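Local coordinates for sortase family protein (Clostridium perfringens, PDB 4D70), which acts as a class D sortase, a cysteine transpeptidase that probably cleaves sorting signals and attaches proteins to the cell wall, at residues 64-69 against 115-120; 73-78 against 101-106; 166-171 against 177-182. All coordinates share one frame; numbering follows the deposited sequence. Where two conformers were deposited one is given.

Contact 1: 64-69 against 115-120; sequences IDIEKI and EVFRNI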
ATOM      1  N   ILE A  64       0.035   5.720  -4.685  1.00 26.24           N
ATOM      2  CA  ILE A  64      -1.310   5.475  -4.201  1.00 27.39           C
ATOM      3  C   ILE A  64      -2.091   6.776  -4.181  1.00 28.42           C
ATOM      4  O   ILE A  64      -1.656   7.799  -3.633  1.00 32.54           O
ATOM      5  CB  ILE A  64      -1.292   4.802  -2.812  1.00 28.40           C
ATOM      6  CG1 ILE A  64      -2.731   4.524  -2.315  1.00 27.55           C
ATOM      7  CG2 ILE A  64      -0.544   5.659  -1.763  1.00 30.77           C
ATOM      8  CD1 ILE A  64      -2.796   3.479  -1.205  1.00 30.33           C
ATOM      9  N   ASP A  65      -3.280   6.741  -4.764  1.00 29.35           N
ATOM     10  CA  ASP A  65      -4.234   7.846  -4.708  1.00 31.81           C
ATOM     11  C   ASP A  65      -5.578   7.347  -4.247  1.00 28.08           C
ATOM     12  O   ASP A  65      -6.106   6.389  -4.796  1.00 28.96           O
ATOM     13  CB  ASP A  65      -4.389   8.449  -6.111  1.00 38.43           C
ATOM     14  CG  ASP A  65      -3.111   9.075  -6.598  1.00 38.16           C
ATOM     15  OD1 ASP A  65      -2.852  10.220  -6.163  1.00 39.04           O
ATOM     16  OD2 ASP A  65      -2.326   8.395  -7.299  1.00 36.63           O
ATOM     17  N   ILE A  66      -6.088   7.949  -3.181  1.00 30.34           N
ATOM     18  CA  ILE A  66      -7.429   7.706  -2.685  1.00 30.03           C
ATOM     19  C   ILE A  66      -8.195   9.022  -2.582  1.00 32.39           C
ATOM     20  O   ILE A  66      -8.072   9.777  -1.607  1.00 33.79           O
ATOM     21  CB  ILE A  66      -7.414   7.053  -1.308  1.00 26.98           C
ATOM     22  CG1 ILE A  66      -6.404   5.868  -1.308  1.00 28.26           C
ATOM     23  CG2 ILE A  66      -8.777   6.620  -0.975  1.00 26.06           C
ATOM     24  CD1 ILE A  66      -6.274   5.221   0.033  1.00 27.21           C
ATOM     25  N   GLU A  67      -8.981   9.283  -3.606  0.70 39.91           N
ATOM     26  CA  GLU A  67      -9.626  10.580  -3.773  0.70 40.05           C
ATOM     27  C   GLU A  67     -10.491  10.894  -2.569  0.70 41.10           C
ATOM     28  O   GLU A  67     -10.492  12.016  -2.115  0.70 44.41           O
ATOM     29  CB  GLU A  67     -10.468  10.629  -5.066  0.70 43.18           C
ATOM     30  CG  GLU A  67      -9.671  10.423  -6.362  0.70 46.30           C
ATOM     31  CD  GLU A  67      -8.473  11.359  -6.501  0.70 51.55           C
ATOM     32  OE1 GLU A  67      -8.654  12.564  -6.140  0.70 43.93           O
ATOM     33  OE2 GLU A  67      -7.370  10.883  -6.955  0.70 45.95           O
ATOM     34  N   LYS A  68     -11.191   9.905  -2.026  1.00 35.88           N
ATOM     35  CA  LYS A  68     -12.194  10.160  -0.978  1.00 39.09           C
ATOM     36  C   LYS A  68     -11.609  10.774   0.275  1.00 38.27           C
ATOM     37  O   LYS A  68     -12.289  11.553   0.952  1.00 40.53           O
ATOM     38  CB  LYS A  68     -12.912   8.890  -0.663  1.00 40.11           C
ATOM     39  CG  LYS A  68     -13.981   8.951   0.401  1.00 47.18           C
ATOM     40  CD  LYS A  68     -15.332   9.047  -0.230  1.00 42.46           C
ATOM     41  CE  LYS A  68     -16.439   8.824   0.790  1.00 48.00           C
ATOM     42  NZ  LYS A  68     -16.597   7.469   1.341  1.00 45.12           N
ATOM     43  N   ILE A  69     -10.336  10.499   0.537  1.00 35.53           N
ATOM     44  CA  ILE A  69      -9.656  11.028   1.719  1.00 34.68           C
ATOM     45  C   ILE A  69      -8.378  11.840   1.439  1.00 38.40           C
ATOM     46  O   ILE A  69      -7.599  12.085   2.347  1.00 38.50           O
ATOM     47  CB  ILE A  69      -9.370   9.918   2.742  1.00 33.88           C
ATOM     48  CG1 ILE A  69      -8.533   8.795   2.127  1.00 34.11           C
ATOM     49  CG2 ILE A  69     -10.712   9.396   3.258  1.00 37.79           C
ATOM     50  CD1 ILE A  69      -8.043   7.785   3.155  1.00 32.25           C
ATOM     51  N   GLU A 115       0.120   9.457   9.597  1.00 51.19           N
ATOM     52  CA  GLU A 115      -0.868  10.491   9.613  1.00 48.00           C
ATOM     53  C   GLU A 115      -1.560  10.502   8.256  1.00 42.19           C
ATOM     54  O   GLU A 115      -2.679  10.986   8.176  1.00 45.88           O
ATOM     55  CB  GLU A 115      -0.273  11.855   9.968  1.00 49.57           C
ATOM     56  N   VAL A 116      -0.920   9.975   7.201  1.00 46.50           N
ATOM     57  CA  VAL A 116      -1.543   9.929   5.867  1.00 49.30           C
ATOM     58  C   VAL A 116      -2.861   9.152   5.893  1.00 44.13           C
ATOM     59  O   VAL A 116      -3.755   9.451   5.113  1.00 45.32           O
ATOM     60  CB  VAL A 116      -0.580   9.350   4.789  1.00 49.37           C
ATOM     61  CG1 VAL A 116      -0.448   7.847   4.910  1.00 44.84           C
ATOM     62  CG2 VAL A 116      -1.057   9.692   3.394  1.00 53.55           C
ATOM     63  N   PHE A 117      -2.980   8.177   6.797  1.00 36.83           N
ATOM     64  CA  PHE A 117      -4.246   7.436   6.986  1.00 40.62           C
ATOM     65  C   PHE A 117      -5.097   7.881   8.153  1.00 45.31           C
ATOM     66  O   PHE A 117      -5.983   7.133   8.590  1.00 38.76           O
ATOM     67  CB  PHE A 117      -3.978   5.941   7.102  1.00 36.31           C
ATOM     68  CG  PHE A 117      -3.507   5.301   5.808  1.00 31.90           C
ATOM     69  CD1 PHE A 117      -4.199   5.494   4.618  1.00 35.10           C
ATOM     70  CD2 PHE A 117      -2.422   4.483   5.804  1.00 35.22           C
ATOM     71  CE1 PHE A 117      -3.757   4.909   3.437  1.00 34.57           C
ATOM     72  CE2 PHE A 117      -1.992   3.857   4.642  1.00 39.58           C
ATOM     73  CZ  PHE A 117      -2.643   4.086   3.453  1.00 34.23           C
ATOM     74  N   ARG A 118      -4.873   9.108   8.632  1.00 43.37           N
ATOM     75  CA  ARG A 118      -5.662   9.572   9.758  1.00 48.25           C
ATOM     76  C   ARG A 118      -7.156   9.486   9.461  1.00 42.73           C
ATOM     77  O   ARG A 118      -7.918   9.236  10.362  1.00 44.02           O
ATOM     78  CB  ARG A 118      -5.294  10.995  10.190  1.00 47.72           C
ATOM     79  CG  ARG A 118      -5.629  12.093   9.191  1.00 54.37           C
ATOM     80  CD  ARG A 118      -4.842  13.374   9.498  1.00 58.98           C
ATOM     81  NE  ARG A 118      -5.021  14.440   8.498  1.00 68.52           N
ATOM     82  CZ  ARG A 118      -6.007  15.358   8.493  1.00 81.69           C
ATOM     83  NH1 ARG A 118      -6.968  15.375   9.429  1.00 79.16           N
ATOM     84  NH2 ARG A 118      -6.036  16.279   7.526  1.00 81.01           N
ATOM     85  N   ASN A 119      -7.565   9.707   8.207  1.00 40.93           N
ATOM     86  CA  ASN A 119      -8.982   9.620   7.831  1.00 43.65           C
ATOM     87  C   ASN A 119      -9.440   8.334   7.130  1.00 40.04           C
ATOM     88  O   ASN A 119     -10.491   8.290   6.438  1.00 38.02           O
ATOM     89  CB  ASN A 119      -9.307  10.794   6.951  1.00 40.45           C
ATOM     90  CG  ASN A 119      -9.304  12.088   7.748  1.00 50.04           C
ATOM     91  OD1 ASN A 119      -9.817  12.134   8.856  1.00 46.59           O
ATOM     92  ND2 ASN A 119      -8.708  13.121   7.200  1.00 49.32           N
ATOM     93  N   ILE A 120      -8.701   7.279   7.326  1.00 35.25           N
ATOM     94  CA  ILE A 120      -9.063   6.038   6.646  1.00 34.34           C
ATOM     95  C   ILE A 120     -10.467   5.506   7.034  1.00 37.22           C
ATOM     96  O   ILE A 120     -11.131   4.810   6.236  1.00 31.57           O
ATOM     97  CB  ILE A 120      -7.959   4.976   6.815  1.00 34.14           C
ATOM     98  CG1 ILE A 120      -8.141   3.901   5.754  1.00 33.19           C
ATOM     99  CG2 ILE A 120      -7.926   4.362   8.223  1.00 33.76           C
ATOM    100  CD1 ILE A 120      -6.952   3.045   5.560  1.00 27.87           C
TER

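Contact 2: 73-78 against 101-106; sequences TVIAEG and GNFSIA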
ATOM      1  N   THR A  73       0.182   9.760  -2.448  1.00 34.17           N
ATOM      2  CA  THR A  73       1.565   9.602  -2.041  1.00 36.22           C
ATOM      3  C   THR A  73       2.166   8.370  -2.680  1.00 32.49           C
ATOM      4  O   THR A  73       1.770   7.983  -3.764  1.00 30.72           O
ATOM      5  CB  THR A  73       1.717   9.662  -0.503  1.00 38.55           C
ATOM      6  OG1 THR A  73       3.108   9.691  -0.155  1.00 40.94           O
ATOM      7  CG2 THR A  73       1.084   8.450   0.191  1.00 44.54           C
ATOM      8  N   VAL A  74       3.183   7.816  -2.037  1.00 31.88           N
ATOM      9  CA  VAL A  74       4.002   6.773  -2.575  1.00 30.96           C
ATOM     10  C   VAL A  74       3.986   5.599  -1.592  1.00 28.74           C
ATOM     11  O   VAL A  74       3.748   5.795  -0.405  1.00 31.07           O
ATOM     12  CB  VAL A  74       5.469   7.236  -2.756  1.00 37.69           C
ATOM     13  CG1 VAL A  74       6.130   7.550  -1.409  1.00 42.03           C
ATOM     14  CG2 VAL A  74       6.290   6.220  -3.496  1.00 34.25           C
ATOM     15  N   ILE A  75       4.216   4.404  -2.131  1.00 32.14           N
ATOM     16  CA  ILE A  75       4.366   3.194  -1.354  1.00 32.44           C
ATOM     17  C   ILE A  75       5.771   2.743  -1.423  1.00 29.40           C
ATOM     18  O   ILE A  75       6.287   2.586  -2.496  1.00 30.58           O
ATOM     19  CB  ILE A  75       3.418   2.096  -1.810  1.00 32.49           C
ATOM     20  CG1 ILE A  75       1.965   2.602  -1.620  1.00 30.56           C
ATOM     21  CG2 ILE A  75       3.645   0.796  -0.976  1.00 29.66           C
ATOM     22  CD1 ILE A  75       0.950   1.781  -2.355  1.00 29.65           C
ATOM     23  N   ALA A  76       6.382   2.527  -0.258  1.00 30.74           N
ATOM     24  CA  ALA A  76       7.772   1.989  -0.208  1.00 34.56           C
ATOM     25  C   ALA A  76       7.789   0.485  -0.052  1.00 36.28           C
ATOM     26  O   ALA A  76       6.876  -0.089   0.513  1.00 35.25           O
ATOM     27  CB  ALA A  76       8.532   2.620   0.950  1.00 39.57           C
ATOM     28  N   GLU A  77       8.853  -0.162  -0.497  1.00 34.84           N
ATOM     29  CA  GLU A  77       9.038  -1.560  -0.202  1.00 31.24           C
ATOM     30  C   GLU A  77       9.425  -1.833   1.234  1.00 34.58           C
ATOM     31  O   GLU A  77      10.231  -1.135   1.810  1.00 36.43           O
ATOM     32  CB  GLU A  77      10.093  -2.171  -1.123  1.00 35.01           C
ATOM     33  CG  GLU A  77      10.356  -3.666  -0.922  1.00 35.04           C
ATOM     34  CD  GLU A  77       9.163  -4.570  -1.206  1.00 40.85           C
ATOM     35  OE1 GLU A  77       8.100  -4.075  -1.628  1.00 38.34           O
ATOM     36  OE2 GLU A  77       9.276  -5.796  -0.997  1.00 42.83           O
ATOM     37  N   GLY A  78       8.804  -2.853   1.828  1.00 29.80           N
ATOM     38  CA  GLY A  78       9.102  -3.254   3.174  1.00 33.43           C
ATOM     39  C   GLY A  78       8.114  -2.811   4.205  1.00 32.55           C
ATOM     40  O   GLY A  78       7.378  -1.829   4.014  1.00 39.62           O
ATOM     41  N   GLY A 101      -3.230 -12.639  -6.142  1.00 21.06           N
ATOM     42  CA  GLY A 101      -2.878 -12.550  -4.734  1.00 22.29           C
ATOM     43  C   GLY A 101      -3.328 -11.230  -4.159  1.00 22.02           C
ATOM     44  O   GLY A 101      -4.241 -10.593  -4.687  1.00 21.69           O
ATOM     45  N   ASN A 102      -2.672 -10.830  -3.080  1.00 19.92           N
ATOM     46  CA  ASN A 102      -3.218  -9.785  -2.218  1.00 20.23           C
ATOM     47  C   ASN A 102      -2.091  -8.833  -1.899  1.00 22.60           C
ATOM     48  O   ASN A 102      -1.314  -9.062  -1.013  1.00 21.65           O
ATOM     49  CB  ASN A 102      -3.841 -10.470  -1.008  1.00 19.45           C
ATOM     50  CG  ASN A 102      -4.036  -9.557   0.191  1.00 21.34           C
ATOM     51  OD1 ASN A 102      -4.232  -8.370   0.037  1.00 23.19           O
ATOM     52  ND2 ASN A 102      -4.028 -10.124   1.383  1.00 20.12           N
ATOM     53  N   PHE A 103      -2.051  -7.728  -2.638  1.00 21.88           N
ATOM     54  CA  PHE A 103      -1.065  -6.664  -2.481  1.00 24.60           C
ATOM     55  C   PHE A 103      -1.375  -5.962  -1.149  1.00 25.75           C
ATOM     56  O   PHE A 103      -2.398  -5.282  -1.043  1.00 20.34           O
ATOM     57  CB  PHE A 103      -1.235  -5.671  -3.671  1.00 22.77           C
ATOM     58  CG  PHE A 103      -0.494  -4.377  -3.511  1.00 26.48           C
ATOM     59  CD1 PHE A 103       0.891  -4.369  -3.307  1.00 28.33           C
ATOM     60  CD2 PHE A 103      -1.149  -3.162  -3.602  1.00 26.31           C
ATOM     61  CE1 PHE A 103       1.568  -3.177  -3.149  1.00 25.08           C
ATOM     62  CE2 PHE A 103      -0.471  -1.966  -3.423  1.00 26.76           C
ATOM     63  CZ  PHE A 103       0.892  -1.970  -3.211  1.00 29.41           C
ATOM     64  N   SER A 104      -0.478  -6.135  -0.180  1.00 24.12           N
ATOM     65  CA  SER A 104      -0.692  -5.683   1.167  1.00 22.44           C
ATOM     66  C   SER A 104       0.223  -4.567   1.619  1.00 21.75           C
ATOM     67  O   SER A 104       1.428  -4.571   1.371  1.00 24.74           O
ATOM     68  CB  SER A 104      -0.522  -6.827   2.136  1.00 20.53           C
ATOM     69  OG  SER A 104      -1.464  -7.831   1.871  1.00 21.47           O
ATOM     70  N   ILE A 105      -0.381  -3.560   2.227  1.00 23.51           N
ATOM     71  CA  ILE A 105       0.342  -2.369   2.641  1.00 23.18           C
ATOM     72  C   ILE A 105       0.089  -2.054   4.083  1.00 25.58           C
ATOM     73  O   ILE A 105      -1.005  -2.329   4.630  1.00 24.05           O
ATOM     74  CB  ILE A 105       0.166  -1.197   1.685  1.00 28.02           C
ATOM     75  CG1 ILE A 105      -1.250  -0.714   1.533  1.00 29.51           C
ATOM     76  CG2 ILE A 105       0.649  -1.671   0.317  1.00 30.48           C
ATOM     77  CD1 ILE A 105      -1.377   0.607   0.781  1.00 29.51           C
ATOM     78  N   ALA A 106       1.093  -1.469   4.725  1.00 24.78           N
ATOM     79  CA  ALA A 106       1.043  -1.182   6.185  1.00 26.94           C
ATOM     80  C   ALA A 106       1.083   0.304   6.344  1.00 29.04           C
ATOM     81  O   ALA A 106       1.929   0.991   5.748  1.00 27.87           O
ATOM     82  CB  ALA A 106       2.237  -1.796   6.890  1.00 32.79           C
TER

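Contact 3: 166-171 against 177-182; sequences TIVTCT and RYIVKA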
ATOM      1  N   THR A 166      -4.878  -4.977   0.320  1.00 19.33           N
ATOM      2  CA  THR A 166      -5.180  -4.871   1.759  1.00 18.41           C
ATOM      3  C   THR A 166      -4.409  -3.714   2.326  1.00 20.25           C
ATOM      4  O   THR A 166      -3.262  -3.525   1.994  1.00 22.74           O
ATOM      5  CB  THR A 166      -4.732  -6.154   2.534  1.00 20.00           C
ATOM      6  OG1 THR A 166      -5.442  -7.307   2.024  1.00 19.46           O
ATOM      7  CG2 THR A 166      -5.068  -6.069   4.067  1.00 18.64           C
ATOM      8  N   ILE A 167      -5.081  -2.909   3.147  1.00 20.81           N
ATOM      9  CA  ILE A 167      -4.429  -1.839   3.924  1.00 21.00           C
ATOM     10  C   ILE A 167      -4.604  -2.146   5.390  1.00 20.38           C
ATOM     11  O   ILE A 167      -5.695  -2.415   5.828  1.00 22.71           O
ATOM     12  CB  ILE A 167      -5.054  -0.461   3.637  1.00 22.62           C
ATOM     13  CG1 ILE A 167      -5.025  -0.174   2.131  1.00 22.06           C
ATOM     14  CG2 ILE A 167      -4.312   0.611   4.444  1.00 30.37           C
ATOM     15  CD1 ILE A 167      -5.394   1.228   1.724  1.00 21.73           C
ATOM     16  N   VAL A 168      -3.521  -2.186   6.120  1.00 21.11           N
ATOM     17  CA  VAL A 168      -3.529  -2.440   7.552  1.00 23.99           C
ATOM     18  C   VAL A 168      -3.104  -1.194   8.338  1.00 25.99           C
ATOM     19  O   VAL A 168      -1.994  -0.684   8.138  1.00 29.42           O
ATOM     20  CB  VAL A 168      -2.494  -3.554   7.905  1.00 23.77           C
ATOM     21  CG1 VAL A 168      -2.550  -3.927   9.402  1.00 26.67           C
ATOM     22  CG2 VAL A 168      -2.767  -4.770   7.052  1.00 21.79           C
ATOM     23  N   THR A 169      -3.974  -0.731   9.221  1.00 26.43           N
ATOM     24  CA  THR A 169      -3.681   0.367  10.154  1.00 28.96           C
ATOM     25  C   THR A 169      -4.137  -0.075  11.523  1.00 28.83           C
ATOM     26  O   THR A 169      -4.577  -1.206  11.695  1.00 26.61           O
ATOM     27  CB  THR A 169      -4.405   1.677   9.757  1.00 33.05           C
ATOM     28  OG1 THR A 169      -5.834   1.460   9.611  1.00 30.69           O
ATOM     29  CG2 THR A 169      -3.888   2.222   8.479  1.00 36.35           C
ATOM     30  N   CYS A 170      -4.035   0.804  12.529  1.00 25.97           N
ATOM     31  CA  CYS A 170      -4.489   0.515  13.882  1.00 28.34           C
ATOM     32  C   CYS A 170      -5.815   1.192  14.209  1.00 26.45           C
ATOM     33  O   CYS A 170      -6.159   2.218  13.657  1.00 34.18           O
ATOM     34  CB  CYS A 170      -3.436   1.030  14.930  1.00 37.35           C
ATOM     35  SG  CYS A 170      -1.856   0.232  14.701  1.00 46.23           S
ATOM     36  N   THR A 171      -6.486   0.657  15.201  1.00 29.94           N
ATOM     37  CA  THR A 171      -7.653   1.281  15.755  1.00 33.35           C
ATOM     38  C   THR A 171      -7.806   0.875  17.220  1.00 36.04           C
ATOM     39  O   THR A 171      -7.038   0.061  17.747  1.00 34.56           O
ATOM     40  CB  THR A 171      -8.910   0.961  14.915  1.00 30.20           C
ATOM     41  OG1 THR A 171      -9.989   1.788  15.354  1.00 31.75           O
ATOM     42  CG2 THR A 171      -9.314  -0.524  15.028  1.00 32.32           C
ATOM     43  N   ARG A 177      -6.400  -3.877  14.910  1.00 26.83           N
ATOM     44  CA  ARG A 177      -6.013  -3.567  13.541  1.00 26.52           C
ATOM     45  C   ARG A 177      -7.219  -3.294  12.708  1.00 23.23           C
ATOM     46  O   ARG A 177      -8.198  -4.034  12.769  1.00 26.22           O
ATOM     47  CB  ARG A 177      -5.185  -4.699  12.922  1.00 30.82           C
ATOM     48  CG  ARG A 177      -3.860  -4.945  13.675  1.00 38.08           C
ATOM     49  CD  ARG A 177      -2.992  -3.707  13.714  1.00 37.36           C
ATOM     50  NE  ARG A 177      -1.785  -3.848  14.561  1.00 46.78           N
ATOM     51  CZ  ARG A 177      -1.626  -3.337  15.786  1.00 47.39           C
ATOM     52  NH1 ARG A 177      -2.596  -2.664  16.416  1.00 43.66           N
ATOM     53  NH2 ARG A 177      -0.476  -3.510  16.407  1.00 51.13           N
ATOM     54  N   TYR A 178      -7.152  -2.242  11.922  1.00 25.14           N
ATOM     55  CA  TYR A 178      -8.258  -1.848  11.060  1.00 23.24           C
ATOM     56  C   TYR A 178      -7.805  -2.263   9.660  1.00 22.35           C
ATOM     57  O   TYR A 178      -6.702  -1.893   9.195  1.00 22.44           O
ATOM     58  CB  TYR A 178      -8.448  -0.341  11.147  1.00 25.02           C
ATOM     59  CG  TYR A 178      -9.694   0.184  10.460  1.00 24.28           C
ATOM     60  CD1 TYR A 178     -10.885   0.284  11.151  1.00 28.82           C
ATOM     61  CD2 TYR A 178      -9.657   0.652   9.165  1.00 27.91           C
ATOM     62  CE1 TYR A 178     -12.021   0.796  10.548  1.00 32.53           C
ATOM     63  CE2 TYR A 178     -10.821   1.152   8.530  1.00 26.83           C
ATOM     64  CZ  TYR A 178     -11.958   1.247   9.225  1.00 27.32           C
ATOM     65  OH  TYR A 178     -13.079   1.746   8.617  1.00 29.10           O
ATOM     66  N   ILE A 179      -8.627  -3.056   9.015  1.00 18.69           N
ATOM     67  CA  ILE A 179      -8.336  -3.692   7.732  1.00 18.99           C
ATOM     68  C   ILE A 179      -9.286  -3.206   6.647  1.00 17.04           C
ATOM     69  O   ILE A 179     -10.475  -3.328   6.755  1.00 22.71           O
ATOM     70  CB  ILE A 179      -8.483  -5.213   7.863  1.00 19.21           C
ATOM     71  CG1 ILE A 179      -7.726  -5.758   9.121  1.00 21.79           C
ATOM     72  CG2 ILE A 179      -8.023  -5.908   6.595  1.00 23.21           C
ATOM     73  CD1 ILE A 179      -6.254  -5.426   9.159  1.00 25.02           C
ATOM     74  N   VAL A 180      -8.728  -2.764   5.533  1.00 18.20           N
ATOM     75  CA  VAL A 180      -9.469  -2.414   4.343  1.00 17.81           C
ATOM     76  C   VAL A 180      -8.990  -3.345   3.238  1.00 19.04           C
ATOM     77  O   VAL A 180      -7.793  -3.366   2.944  1.00 21.06           O
ATOM     78  CB  VAL A 180      -9.190  -0.955   3.980  1.00 20.34           C
ATOM     79  CG1 VAL A 180      -9.913  -0.573   2.706  1.00 23.18           C
ATOM     80  CG2 VAL A 180      -9.678  -0.011   5.082  1.00 21.23           C
ATOM     81  N   LYS A 181      -9.922  -4.055   2.623  1.00 17.51           N
ATOM     82  CA  LYS A 181      -9.646  -4.908   1.479  1.00 18.08           C
ATOM     83  C   LYS A 181     -10.404  -4.421   0.268  1.00 20.32           C
ATOM     84  O   LYS A 181     -11.532  -3.867   0.386  1.00 17.77           O
ATOM     85  CB  LYS A 181     -10.016  -6.368   1.788  1.00 20.29           C
ATOM     86  CG  LYS A 181      -9.015  -6.973   2.849  1.00 23.13           C
ATOM     87  CD  LYS A 181      -9.219  -8.482   3.023  1.00 23.48           C
ATOM     88  CE  LYS A 181      -8.111  -9.164   3.841  1.00 26.31           C
ATOM     89  NZ  LYS A 181      -6.894  -9.434   3.017  1.00 24.57           N
ATOM     90  N   ALA A 182      -9.823  -4.663  -0.895  1.00 18.84           N
ATOM     91  CA  ALA A 182     -10.343  -4.124  -2.127  1.00 19.71           C
ATOM     92  C   ALA A 182      -9.964  -5.127  -3.238  1.00 21.61           C
ATOM     93  O   ALA A 182      -8.933  -5.813  -3.162  1.00 20.05           O
ATOM     94  CB  ALA A 182      -9.741  -2.759  -2.380  1.00 20.49           C
TER
HETATM   95  O   HOH W   1      -6.737   0.096   7.326  1.00 31.75           O

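Contact 1: 64-69 against 115-120
In the sortase beta-barrel, Ile-66 and Ile-69 come up against Phe-117, Asn-119 and Ile-120 in the long loop that follows strand 112-113. A strand end meets a turn: strand 60-66 runs into a short 3-10 segment, tied by Ile-69 N to Ile-66 O, while Phe-117 to Ile-120 form a type I beta turn, closed at 3.0 Å between Ile-120 N and Phe-117 O. No hydrogen bond crosses between the segments, so van der Waals packing, of side chains on side chains and on the backbone, does the joining. Ile-66 reaches into the core and sets its CD1 at the edge of the Phe-117 ring, near the ring plane, 4.2 Å from CE1. Val-116 CG1 takes one face of that ring, 4.0 Å above the plane and off-centre. Ile-69 covers more of the loop than Ile-66 does. A chi1 of 57° puts its CG1 between the backbone N and carbonyl carbon and turns both arms to the loop: CD1 reaches Ile-120 CA at 4.0 Å, and CG2 meets the backbone of Asn-119. Ile-69 and Asn-119 point opposite ways, one passing the other. Within the 3-10 segment, Lys-68 NZ forms a salt bridge with Asp-127 and also bonds Gln-124 and the carbonyl of Lys-122. The shortest approach is apolar carbon to carbonyl oxygen, Ile-69 CG2 to Asn-119 O at 3.4 Å.

Contact 2: 73-78 against 101-106
Ile-75, Phe-103 and Ile-105 meet in the core of the sortase beta-barrel, close to the centre of the chain. Strands 71-77 and 101-109 are not direct neighbours in the sheet: strand 88-90 pairs with each of them, and the nearest CA atoms, Ile-75 to Ile-105, are 7.9 Å apart. That gap is bridged by apolar packing alone. Ile-75 carries it with an extended arm, chi2 165°, whose CD1 lies at the edge of the Phe-103 ring and in its plane, 3.8 Å from CZ. The two side chains meet head-on. The same CD1 rests 4.1 Å from Ile-105 CD1. Ile-75 and Ile-105 cross at about a right angle and also touch through their branches, CG2 of one 4.1 Å from CG2 of the other. Ile-64 and Ile-88 pack on both isoleucines. As for aromatic contacts, the Phe-103 ring also meets His-90, with the planes inclined by about 30°. Polar bonds lie around the apolar cluster: Glu-77 to His-90 on one strand, Asn-102 on the other. The buried Asn-102 amide is well satisfied: ND2 bonds the carbonyl oxygens of Val-155 and Asn-157, and OD1 bonds Thr-166. Two residues on, Ser-104 OG turns back to Asn-102 O at 3.1 Å, and the hydroxyl stands above the carbonyl plane, 54° out of it.

Contact 3: 166-171 against 177-182
At the loop end of an antiparallel hairpin, Cys-170 and Arg-177 form a non-hydrogen-bonded pair, probably the catalytic cysteine and arginine, judging by the TCT sequence at 169-171 and His-108 beside them, as in other sortases. Their side chains start out diverging, and the guanidinium comes back to the thiol. From Arg-177 CB, 3.8 Å from Thr-169 O, the chain bends at chi2 (-58°) and runs out from the sheet, across the direction of strand 166-171. CD passes 3.6 Å from the same Thr-169 O and 4.3 Å from Val-168 CG1. NE passes 4.1 Å from Cys-170 SG, and the sulfur sits off-centre over one face of the guanidinium, 3.7 Å from CZ and 3.4 Å from NH1. Gly-174 O, in the connecting loop, accepts a hydrogen bond from NH1. Behind this tip, the backbone is zipped by the hydrogen-bonded pairs Thr-169 with Tyr-178 and Ile-167 with Val-180. Farther down, Lys-181 NZ bonds Val-155 O and donates to Thr-166 OG1 at 2.8 Å, a hydroxyl that also bonds Asn-102. The hairpin forms part of the barrel wall, strand 163-171 parallel to strand 101-109 and strand 176-184 antiparallel to strand 137-148.

From the N terminus, strand 60-66 starts contact 1, which closes only when the chain reaches 115-120, some 45 residues later. Contact 2 opens and closes within that span, joining 73-78 to 101-106 across strand 88-90. Contact 3 follows in series, a hairpin with a five-residue gap between its segments. Contacts 1 and 2 meet where strands 60-66 and 71-77 pair, Ile-64 packing on Ile-75 and Ile-105. The loop 115-120 of contact 1 covers the hairpin of contact 3, with Phe-117 and Ile-120 lying on Ile-167 and Thr-169. Contacts 2 and 3 are joined by the parallel pairing of strands 101-109 and 163-171, so the three contacts tie the early strands 60-66 and 71-77 to the C-terminal hairpin.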